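Local coordinates for uncharacterized protein (Bombyx mori, PDB 5AZ0) that probably catalyses the NADPH-dependent reduction of carbonyl compounds, as an aldo-keto reductase built on a TIM-barrel fold, at residues A[51-56]-A[277-282]; A[72-77]-A[342-347]; A[76-81]-A[124-129]; A[131-136]-A[169-174]. All blocks are in the same frame, centred on the assembly; numbering follows the deposited sequence. Where two conformers were deposited one is given.

The four contacts run from the sheet of the barrel to its surface. Contact 4 is the most deeply buried, its centre about 12 Å from that of the chain, and consists mainly of backbone bonds between neighbouring parallel strands. Contact 3, between helices 78-90 and 112-126, is also buried, but pairs apolar packing with a salt bridge; it shares R76 and V77 with contact 2, partly buried, where the C-terminal tail supplies a tryptophan and aromatic and cation-pi interactions dominate. Contact 1 lies at the surface, with a small apolar centre and a weak salt bridge. Contacts 1 and 3 meet through L55 and I81, while L126 and V131 connect contacts 3 and 4.

Contact 1 of 4, residues A[51-56]-A[277-282]; sequences IPKLLD and KTVTKS. With ACT (acetate ion), chain K.
V279 packs its isopropyl group against the first turn of helix 51-64, its CB 3.8 Å from CB of K53. Its CG1 lies anti to the carbonyl carbon (chi1 -56°), which places that methyl against the backbone of L54, 3.7 Å from CA. The L54 side chain meets the valine at about a right angle, with CB and CD1 both near CG1. The second methyl, CG2, is shared between K53 CB and the bound acetate. That ion, probably from the crystallisation liquor, takes hydrogen bonds from V279 N and, at 2.8 Å, from T280 OG1 to its OXT; the bond from T278 OG1 to its O atom is weak. T278 OG1 also accepts from T280 N at 3.2 Å, closing an ST turn just before helix 281-287. Further along the first helix, D56 has CG anti to its backbone N (chi1 -175°), which swings the carboxylate toward the extended chain of K281, whose NZ is 3.0 Å from D56 OD2 and 3.2 Å from OD1. Both bonds of this salt bridge are weak and both residues lie at the margin, so the charge pair probably adds less to the joint than the apolar fit of V279 between K53 and L54.

Contact 2 of 4, residues A[72-77]-A[342-347]; sequences AHFYRV and RKWKNG
An aromatic cluster joins the C-terminal tail to the loop that follows strand 68-70 of the barrel, with W344 placed among H73, F74 and R76. The indole turns its edge to the imidazole: CZ2 stands over the centre of the H73 ring, 3.5 Å above its plane. F74 in turn presents its edge to the indole face, the two ring planes 83° apart and CD1 3.7 Å from W344 CH2. On that same indole face the R76 guanidinium lies nearly flat, its plane inclined by 23°, making an off-centre cation-pi contact with CZ 4.3 Å from the centroid of the five-membered ring. R76 is steadied by a 2.8 Å bond from NH1 to F74 O, in both the carbonyl and the guanidinium planes, and by A340, whose carbonyl takes NH2. Loop 72-77 follows the C-terminal end of strand 68-70, the barrel end where TIM-barrel active sites lie, and the tail packs there. The indole N-H is divided between two weak bonds, to H73 O and to N346 OD1. A water bridges H73 NE2, W344 O and N346 ND2, while G347 N donates to R76 O at 3.1 Å and links the two backbones directly.

Contact 3 of 4, residues A[76-81]-A[124-129]; sequences RVEPEI and HRLGLD
The backbones come together where P79, in the first turn of helix 78-90, faces R125 near the end of helix 112-126, their CA atoms 4.5 Å apart; P79 CA is only 3.2 Å from R125 O, and its C-H points at that carbonyl almost linearly, at 171°. The arginine chain, extended from CG to NE, runs alongside the proline ring and points the same way, with CB and CD each 3.9 Å from P79 CG. Its far end turns to E78. R125 NH1 donates to E78 OE1 at 2.8 Å, meeting the syn side of the carboxylate in a salt bridge. The two flat groups are nearly coplanar, 20° apart, although the N-H...O angle of 145° shows that the bond is bent. Both helices belong to the outer layer of the TIM barrel, where successive helices pack side by side around the strands. E78 also reaches inward: its other oxygen, OE2, is hydrogen-bonded to the hydroxyls of T103 of strand 100-105 and S122 of helix 112-126, which together probably fix the rotation of the carboxylate. Shortening R125 to an alanine would probably leave E78 OE1 without its charged mate and uncover the side of the P79 ring. At the base of the E78 side chain, L126 adds an apolar contact, its CD2 3.9 Å from E78 CB and 4.3 Å from I81 CB. Just beyond it, G127 ends helix 112-126 in a Schellman motif, with positive phi and its N bonded to H124 O at 3.1 Å.

Contact 4 of 4, residues A[131-136]-A[169-174]; sequences VNLVLM and TKAIGV
T169 rests against V131 and V134 with each part of its short side chain. CB lies 3.7 Å from V131 CG2. OG1, anti to the backbone N (chi1 -176°), touches the same methyl at 3.4 Å and gives its proton to A171 O at 2.7 Å. The methyl CG2 ends 3.7 Å from V134 CG1, the two side chains crossing at about a right angle. A171 O is thus gripped twice, since V134 N also donates to it at 2.9 Å, and the two donors arrive from opposite faces of the carbonyl plane. With a valine at T169 the hydroxyl is gone, and A171 O would probably be left with V134 N as its remaining donor here. These segments carry strands 133-136 and 172-175, parallel neighbours in the barrel sheet joined by a beta-alpha-beta crossover through helix 153-165. Their register continues through G173, whose N donates to V134 O at 3.0 Å and whose O accepts from M136 N at 3.1 Å. L135 CD2 sits 3.4 Å from G173 C, over a residue with no side chain; a CB there would collide with this methyl. V134 and I172 share a sheet face, where W157 of helix 153-165 packs on I172; L135 turns to the other, and both it and L133 touch V195 of the next strand.

Contact 1 of 4, residues A[51-56]-A[277-282]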
# COMPACT_ATOMS: atom_id res chain seq x y z
N ILE A 51 7.99 4.97 16.26
CA ILE A 51 9.07 4.69 15.31
C ILE A 51 9.97 3.58 15.76
O ILE A 51 10.12 2.55 15.05
CB ILE A 51 9.78 5.97 14.88
CG1 ILE A 51 8.86 6.78 13.97
CG2 ILE A 51 11.10 5.64 14.18
CD1 ILE A 51 9.36 8.18 13.63
N PRO A 52 10.50 3.68 16.99
CA PRO A 52 11.44 2.62 17.39
C PRO A 52 10.87 1.24 17.30
O PRO A 52 11.59 0.27 17.02
CB PRO A 52 11.77 2.97 18.88
CG PRO A 52 11.38 4.41 19.07
CD PRO A 52 10.43 4.82 17.95
N LYS A 53 9.57 1.12 17.63
CA LYS A 53 8.90 -0.20 17.62
C LYS A 53 8.69 -0.69 16.17
O LYS A 53 8.91 -1.89 15.87
CB LYS A 53 7.58 -0.16 18.38
CG LYS A 53 7.64 0.66 19.68
CD LYS A 53 6.43 0.43 20.57
CE LYS A 53 6.54 -0.86 21.36
NZ LYS A 53 5.21 -1.20 21.93
N LEU A 54 8.37 0.25 15.27
CA LEU A 54 8.24 -0.05 13.82
C LEU A 54 9.53 -0.61 13.28
O LEU A 54 9.52 -1.62 12.55
CB LEU A 54 7.86 1.23 13.04
CG LEU A 54 7.70 1.12 11.51
CD1 LEU A 54 6.43 0.34 11.24
CD2 LEU A 54 7.60 2.50 10.87
N LEU A 55 10.66 -0.03 13.72
CA LEU A 55 11.98 -0.42 13.21
C LEU A 55 12.44 -1.73 13.75
O LEU A 55 12.97 -2.57 13.03
CB LEU A 55 13.00 0.64 13.57
CG LEU A 55 12.71 2.00 13.00
CD1 LEU A 55 13.81 2.97 13.46
CD2 LEU A 55 12.55 1.93 11.49
N ASP A 56 12.27 -1.91 15.05
CA ASP A 56 12.54 -3.20 15.70
C ASP A 56 11.63 -4.30 15.14
O ASP A 56 12.13 -5.37 14.80
CB ASP A 56 12.42 -3.01 17.24
CG ASP A 56 12.79 -4.23 18.02
OD1 ASP A 56 13.80 -4.90 17.70
OD2 ASP A 56 11.99 -4.55 18.94
N LYS A 277 -0.16 -2.89 8.59
CA LYS A 277 0.74 -2.13 9.41
C LYS A 277 0.62 -2.58 10.86
O LYS A 277 -0.48 -2.56 11.42
CB LYS A 277 0.50 -0.64 9.31
CG LYS A 277 1.64 0.10 10.04
CD LYS A 277 1.14 1.22 10.91
CE LYS A 277 0.55 0.75 12.17
NZ LYS A 277 -0.51 1.72 12.52
N THR A 278 1.74 -2.98 11.45
CA THR A 278 1.80 -3.27 12.90
C THR A 278 3.21 -2.97 13.39
O THR A 278 4.14 -3.01 12.63
CB THR A 278 1.44 -4.73 13.19
OG1 THR A 278 1.45 -4.98 14.60
CG2 THR A 278 2.39 -5.71 12.48
N VAL A 279 3.36 -2.67 14.69
CA VAL A 279 4.67 -2.49 15.32
C VAL A 279 4.88 -3.56 16.39
O VAL A 279 5.77 -3.43 17.22
CB VAL A 279 4.86 -1.06 15.89
CG1 VAL A 279 4.64 -0.00 14.83
CG2 VAL A 279 3.92 -0.76 17.05
N THR A 280 4.12 -4.66 16.31
CA THR A 280 4.15 -5.75 17.29
C THR A 280 4.55 -7.01 16.67
O THR A 280 3.88 -7.50 15.77
CB THR A 280 2.74 -5.99 17.86
OG1 THR A 280 2.27 -4.78 18.50
CG2 THR A 280 2.73 -7.13 18.86
N LYS A 281 5.62 -7.61 17.17
CA LYS A 281 6.24 -8.71 16.48
C LYS A 281 5.39 -9.95 16.39
O LYS A 281 5.57 -10.82 15.46
CB LYS A 281 7.58 -9.09 17.14
CG LYS A 281 8.62 -7.98 17.17
CD LYS A 281 9.88 -8.43 17.91
CE LYS A 281 10.67 -7.23 18.34
NZ LYS A 281 12.13 -7.53 18.44
N SER A 282 4.54 -10.16 17.41
CA SER A 282 3.66 -11.35 17.34
C SER A 282 2.66 -11.16 16.16
O SER A 282 2.37 -12.10 15.47
CB SER A 282 2.95 -11.63 18.67
OG SER A 282 2.50 -10.42 19.24
C ACT K . 0.11 -2.61 16.19
O ACT K . -0.71 -3.52 15.93
OXT ACT K . 1.07 -2.88 16.90
CH3 ACT K . 0.03 -1.21 15.64

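Contact 2 of 4, residues A[72-77]-A[342-347]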
# COMPACT_ATOMS: atom_id res chain seq x y z
N ALA A 72 6.97 5.43 1.82
CA ALA A 72 6.62 6.62 1.02
C ALA A 72 7.38 7.86 1.52
O ALA A 72 7.65 7.92 2.66
CB ALA A 72 5.11 6.88 1.06
N HIS A 73 7.64 8.85 0.67
CA HIS A 73 8.09 10.13 1.12
C HIS A 73 7.23 10.67 2.26
O HIS A 73 7.73 11.01 3.37
CB HIS A 73 8.13 11.10 -0.04
CG HIS A 73 8.56 12.47 0.35
ND1 HIS A 73 8.30 13.58 -0.42
CD2 HIS A 73 9.21 12.92 1.46
CE1 HIS A 73 8.79 14.66 0.18
NE2 HIS A 73 9.34 14.28 1.34
N PHE A 74 5.91 10.63 2.04
CA PHE A 74 4.97 11.10 3.06
C PHE A 74 5.05 10.44 4.43
O PHE A 74 4.54 11.00 5.36
CB PHE A 74 3.53 10.98 2.53
CG PHE A 74 2.50 11.64 3.39
CD1 PHE A 74 2.43 13.02 3.47
CD2 PHE A 74 1.55 10.87 4.10
CE1 PHE A 74 1.45 13.65 4.28
CE2 PHE A 74 0.57 11.49 4.90
CZ PHE A 74 0.53 12.88 5.00
N TYR A 75 5.56 9.23 4.55
CA TYR A 75 5.56 8.54 5.83
C TYR A 75 6.67 8.94 6.80
O TYR A 75 6.70 8.45 7.92
CB TYR A 75 5.57 7.05 5.61
CG TYR A 75 4.43 6.48 4.74
CD1 TYR A 75 3.26 7.19 4.45
CD2 TYR A 75 4.56 5.20 4.24
CE1 TYR A 75 2.26 6.62 3.66
CE2 TYR A 75 3.57 4.63 3.47
CZ TYR A 75 2.42 5.31 3.18
OH TYR A 75 1.50 4.66 2.37
N ARG A 76 7.58 9.79 6.35
CA ARG A 76 8.56 10.51 7.17
C ARG A 76 9.75 9.66 7.56
O ARG A 76 10.75 10.20 7.87
CB ARG A 76 7.96 11.16 8.47
CG ARG A 76 7.17 12.46 8.26
CD ARG A 76 5.69 12.23 8.36
NE ARG A 76 4.95 13.47 8.51
CZ ARG A 76 3.89 13.84 7.79
NH1 ARG A 76 3.36 13.09 6.77
NH2 ARG A 76 3.30 15.01 8.08
N VAL A 77 9.64 8.35 7.48
CA VAL A 77 10.58 7.45 8.07
C VAL A 77 11.54 6.79 7.05
O VAL A 77 12.19 5.82 7.40
CB VAL A 77 9.84 6.36 8.90
CG1 VAL A 77 9.16 7.03 10.09
CG2 VAL A 77 8.80 5.56 8.06
N ARG A 342 0.51 18.25 3.90
CA ARG A 342 1.09 19.15 2.90
C ARG A 342 2.60 19.49 3.06
O ARG A 342 3.28 19.70 2.08
CB ARG A 342 0.31 20.47 2.90
CG ARG A 342 -1.04 20.45 2.22
CD ARG A 342 -1.78 21.82 2.25
NE ARG A 342 -2.06 22.39 3.58
CZ ARG A 342 -1.39 23.39 4.20
NH1 ARG A 342 -0.32 24.00 3.69
NH2 ARG A 342 -1.81 23.79 5.42
N LYS A 343 3.07 19.65 4.31
CA LYS A 343 4.43 20.14 4.63
C LYS A 343 4.92 19.35 5.81
O LYS A 343 4.22 19.24 6.80
CB LYS A 343 4.43 21.62 5.03
CG LYS A 343 4.15 22.56 3.87
CD LYS A 343 3.95 24.04 4.31
CE LYS A 343 4.28 24.94 3.13
NZ LYS A 343 3.68 26.28 3.17
N TRP A 344 6.11 18.78 5.70
CA TRP A 344 6.69 18.00 6.80
C TRP A 344 8.23 17.85 6.58
O TRP A 344 8.74 18.08 5.46
CB TRP A 344 6.00 16.61 6.88
CG TRP A 344 6.32 15.69 5.65
CD1 TRP A 344 7.32 14.75 5.55
CD2 TRP A 344 5.66 15.70 4.37
NE1 TRP A 344 7.31 14.17 4.30
CE2 TRP A 344 6.31 14.74 3.56
CE3 TRP A 344 4.57 16.40 3.85
CZ2 TRP A 344 5.92 14.48 2.26
CZ3 TRP A 344 4.19 16.15 2.55
CH2 TRP A 344 4.88 15.19 1.76
N LYS A 345 8.94 17.41 7.63
CA LYS A 345 10.35 17.03 7.55
C LYS A 345 10.51 15.49 7.69
O LYS A 345 9.69 14.84 8.34
CB LYS A 345 11.19 17.81 8.62
CG LYS A 345 11.41 17.12 9.99
CD LYS A 345 12.61 17.68 10.78
CE LYS A 345 13.05 16.75 11.93
NZ LYS A 345 13.78 15.53 11.46
N ASN A 346 11.61 14.95 7.14
CA ASN A 346 11.94 13.48 7.23
C ASN A 346 13.15 13.08 8.13
O ASN A 346 14.20 13.72 8.05
CB ASN A 346 12.14 12.92 5.81
CG ASN A 346 11.10 13.45 4.85
OD1 ASN A 346 10.05 12.83 4.70
ND2 ASN A 346 11.34 14.61 4.23
N GLY A 347 13.02 12.01 8.93
CA GLY A 347 14.04 11.66 9.95
C GLY A 347 13.89 12.48 11.23
O GLY A 347 14.70 12.36 12.16
O HOH W 1 9.69 16.64 2.83

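Contact 3 of 4, residues A[76-81]-A[124-129]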
# COMPACT_ATOMS: atom_id res chain seq x y z
N ARG A 76 7.58 9.79 6.35
CA ARG A 76 8.56 10.51 7.17
C ARG A 76 9.75 9.66 7.56
O ARG A 76 10.75 10.20 7.87
CB ARG A 76 7.96 11.16 8.47
CG ARG A 76 7.17 12.46 8.26
CD ARG A 76 5.69 12.23 8.36
NE ARG A 76 4.95 13.47 8.51
CZ ARG A 76 3.89 13.84 7.79
NH1 ARG A 76 3.36 13.09 6.77
NH2 ARG A 76 3.30 15.01 8.08
N VAL A 77 9.64 8.35 7.48
CA VAL A 77 10.58 7.45 8.07
C VAL A 77 11.54 6.79 7.05
O VAL A 77 12.19 5.82 7.40
CB VAL A 77 9.84 6.36 8.90
CG1 VAL A 77 9.16 7.03 10.09
CG2 VAL A 77 8.80 5.56 8.06
N GLU A 78 11.65 7.29 5.81
CA GLU A 78 12.55 6.61 4.84
C GLU A 78 14.00 6.50 5.36
O GLU A 78 14.63 5.44 5.21
CB GLU A 78 12.53 7.31 3.48
CG GLU A 78 11.18 7.17 2.73
CD GLU A 78 11.06 8.12 1.55
OE1 GLU A 78 11.32 9.30 1.78
OE2 GLU A 78 10.73 7.69 0.40
N PRO A 79 14.54 7.58 5.98
CA PRO A 79 15.97 7.47 6.48
C PRO A 79 16.12 6.33 7.46
O PRO A 79 16.98 5.47 7.31
CB PRO A 79 16.23 8.87 7.09
CG PRO A 79 15.24 9.75 6.36
CD PRO A 79 14.00 8.92 6.28
N GLU A 80 15.18 6.20 8.38
CA GLU A 80 15.27 5.12 9.36
C GLU A 80 15.06 3.74 8.75
O GLU A 80 15.70 2.75 9.17
CB GLU A 80 14.25 5.32 10.48
CG GLU A 80 14.46 6.57 11.35
CD GLU A 80 13.73 7.85 10.85
OE1 GLU A 80 13.56 8.12 9.62
OE2 GLU A 80 13.33 8.63 11.71
N ILE A 81 14.15 3.62 7.76
CA ILE A 81 13.95 2.31 7.12
C ILE A 81 15.26 1.97 6.39
O ILE A 81 15.67 0.83 6.32
CB ILE A 81 12.76 2.33 6.07
CG1 ILE A 81 11.42 2.69 6.71
CG2 ILE A 81 12.72 1.04 5.27
CD1 ILE A 81 10.98 1.74 7.81
N HIS A 124 17.98 8.69 -1.85
CA HIS A 124 19.02 9.13 -0.90
C HIS A 124 18.62 8.81 0.56
O HIS A 124 19.39 8.27 1.28
CB HIS A 124 19.38 10.60 -1.08
CG HIS A 124 20.72 10.95 -0.53
ND1 HIS A 124 20.90 11.38 0.77
CD2 HIS A 124 21.96 10.84 -1.07
CE1 HIS A 124 22.19 11.57 0.99
NE2 HIS A 124 22.84 11.28 -0.13
N ARG A 125 17.43 9.16 0.99
CA ARG A 125 17.01 8.86 2.32
C ARG A 125 17.15 7.35 2.62
O ARG A 125 17.54 6.99 3.71
CB ARG A 125 15.53 9.26 2.55
CG ARG A 125 15.29 10.78 2.48
CD ARG A 125 13.89 11.18 2.97
NE ARG A 125 13.56 12.46 2.34
CZ ARG A 125 12.88 12.64 1.22
NH1 ARG A 125 12.24 11.61 0.57
NH2 ARG A 125 12.82 13.89 0.74
N LEU A 126 16.73 6.50 1.69
CA LEU A 126 16.69 5.06 1.89
C LEU A 126 18.06 4.44 1.72
O LEU A 126 18.21 3.32 2.05
CB LEU A 126 15.79 4.41 0.82
CG LEU A 126 14.32 4.73 1.07
CD1 LEU A 126 13.54 4.45 -0.21
CD2 LEU A 126 13.79 3.87 2.23
N GLY A 127 19.05 5.17 1.18
CA GLY A 127 20.37 4.66 0.98
C GLY A 127 20.47 3.71 -0.22
O GLY A 127 21.28 2.80 -0.18
N LEU A 128 19.67 3.90 -1.28
CA LEU A 128 19.63 2.94 -2.38
C LEU A 128 19.99 3.51 -3.72
O LEU A 128 19.80 4.73 -3.95
CB LEU A 128 18.20 2.37 -2.47
CG LEU A 128 17.61 1.77 -1.23
CD1 LEU A 128 16.14 1.42 -1.45
CD2 LEU A 128 18.41 0.52 -0.84
N ASP A 129 20.43 2.66 -4.62
CA ASP A 129 20.57 2.93 -6.07
C ASP A 129 19.20 3.07 -6.71
O ASP A 129 18.98 3.95 -7.51
CB ASP A 129 21.28 1.76 -6.77
CG ASP A 129 21.42 1.93 -8.30
OD1 ASP A 129 22.29 2.76 -8.68
OD2 ASP A 129 20.71 1.19 -9.11

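Contact 4 of 4, residues A[131-136]-A[169-174]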
# COMPACT_ATOMS: atom_id res chain seq x y z
N VAL A 131 14.73 1.73 -6.21
CA VAL A 131 13.66 1.01 -5.56
C VAL A 131 13.17 -0.06 -6.52
O VAL A 131 13.45 -0.01 -7.72
CB VAL A 131 12.46 1.90 -5.13
CG1 VAL A 131 12.77 2.68 -3.82
CG2 VAL A 131 11.98 2.84 -6.24
N ASN A 132 12.43 -1.01 -5.97
CA ASN A 132 11.76 -2.03 -6.79
C ASN A 132 10.47 -1.50 -7.39
O ASN A 132 10.08 -1.96 -8.47
CB ASN A 132 11.44 -3.28 -6.00
CG ASN A 132 12.72 -3.91 -5.45
OD1 ASN A 132 13.26 -3.42 -4.43
ND2 ASN A 132 13.23 -4.95 -6.15
N LEU A 133 9.82 -0.56 -6.70
CA LEU A 133 8.58 -0.03 -7.19
C LEU A 133 8.43 1.43 -6.71
O LEU A 133 8.69 1.72 -5.55
CB LEU A 133 7.42 -0.92 -6.68
CG LEU A 133 6.01 -0.39 -6.98
CD1 LEU A 133 5.74 -0.38 -8.50
CD2 LEU A 133 5.02 -1.33 -6.28
N VAL A 134 7.99 2.34 -7.60
CA VAL A 134 7.59 3.66 -7.14
C VAL A 134 6.16 3.95 -7.63
O VAL A 134 5.85 3.69 -8.80
CB VAL A 134 8.62 4.71 -7.57
CG1 VAL A 134 8.70 4.89 -9.07
CG2 VAL A 134 8.33 6.06 -6.92
N LEU A 135 5.35 4.50 -6.76
CA LEU A 135 3.96 4.87 -7.03
C LEU A 135 3.67 6.37 -7.02
O LEU A 135 4.26 7.14 -6.25
CB LEU A 135 3.04 4.24 -5.99
CG LEU A 135 3.25 2.77 -5.68
CD1 LEU A 135 2.35 2.29 -4.54
CD2 LEU A 135 3.04 1.92 -6.92
N MET A 136 2.72 6.73 -7.85
CA MET A 136 1.97 7.95 -7.72
C MET A 136 1.02 7.83 -6.58
O MET A 136 0.06 7.03 -6.58
CB MET A 136 1.31 8.31 -9.05
CG MET A 136 0.84 9.79 -9.09
SD MET A 136 -0.16 10.20 -10.53
CE MET A 136 0.68 9.40 -11.92
N THR A 169 14.16 3.02 -10.59
CA THR A 169 13.20 2.10 -10.09
C THR A 169 13.13 0.96 -11.06
O THR A 169 13.43 1.14 -12.26
CB THR A 169 11.83 2.73 -9.93
OG1 THR A 169 10.92 1.80 -9.35
CG2 THR A 169 11.28 3.24 -11.23
N LYS A 170 12.75 -0.20 -10.56
CA LYS A 170 12.55 -1.39 -11.45
C LYS A 170 11.08 -1.49 -11.88
O LYS A 170 10.76 -2.27 -12.71
CB LYS A 170 12.89 -2.67 -10.75
CG LYS A 170 14.32 -2.80 -10.26
CD LYS A 170 15.28 -2.90 -11.44
CE LYS A 170 16.39 -3.96 -11.20
NZ LYS A 170 17.05 -4.43 -12.47
N ALA A 171 10.19 -0.68 -11.30
CA ALA A 171 8.79 -0.72 -11.67
C ALA A 171 8.07 0.56 -11.30
O ALA A 171 8.43 1.21 -10.28
CB ALA A 171 8.06 -1.94 -11.05
N ILE A 172 7.02 0.88 -12.08
CA ILE A 172 6.17 2.04 -11.80
C ILE A 172 4.74 1.60 -11.65
O ILE A 172 4.27 0.66 -12.35
CB ILE A 172 6.36 3.15 -12.88
CG1 ILE A 172 6.08 2.61 -14.31
CG2 ILE A 172 7.77 3.71 -12.85
CD1 ILE A 172 6.18 3.60 -15.40
N GLY A 173 4.02 2.28 -10.76
CA GLY A 173 2.65 1.99 -10.45
C GLY A 173 1.94 3.22 -9.91
O GLY A 173 2.55 4.31 -9.80
N VAL A 174 0.68 3.01 -9.51
CA VAL A 174 -0.17 4.07 -8.99
C VAL A 174 -0.82 3.65 -7.72
O VAL A 174 -0.80 2.49 -7.31
CB VAL A 174 -1.25 4.54 -10.05
CG1 VAL A 174 -0.59 5.08 -11.31
CG2 VAL A 174 -2.23 3.39 -10.43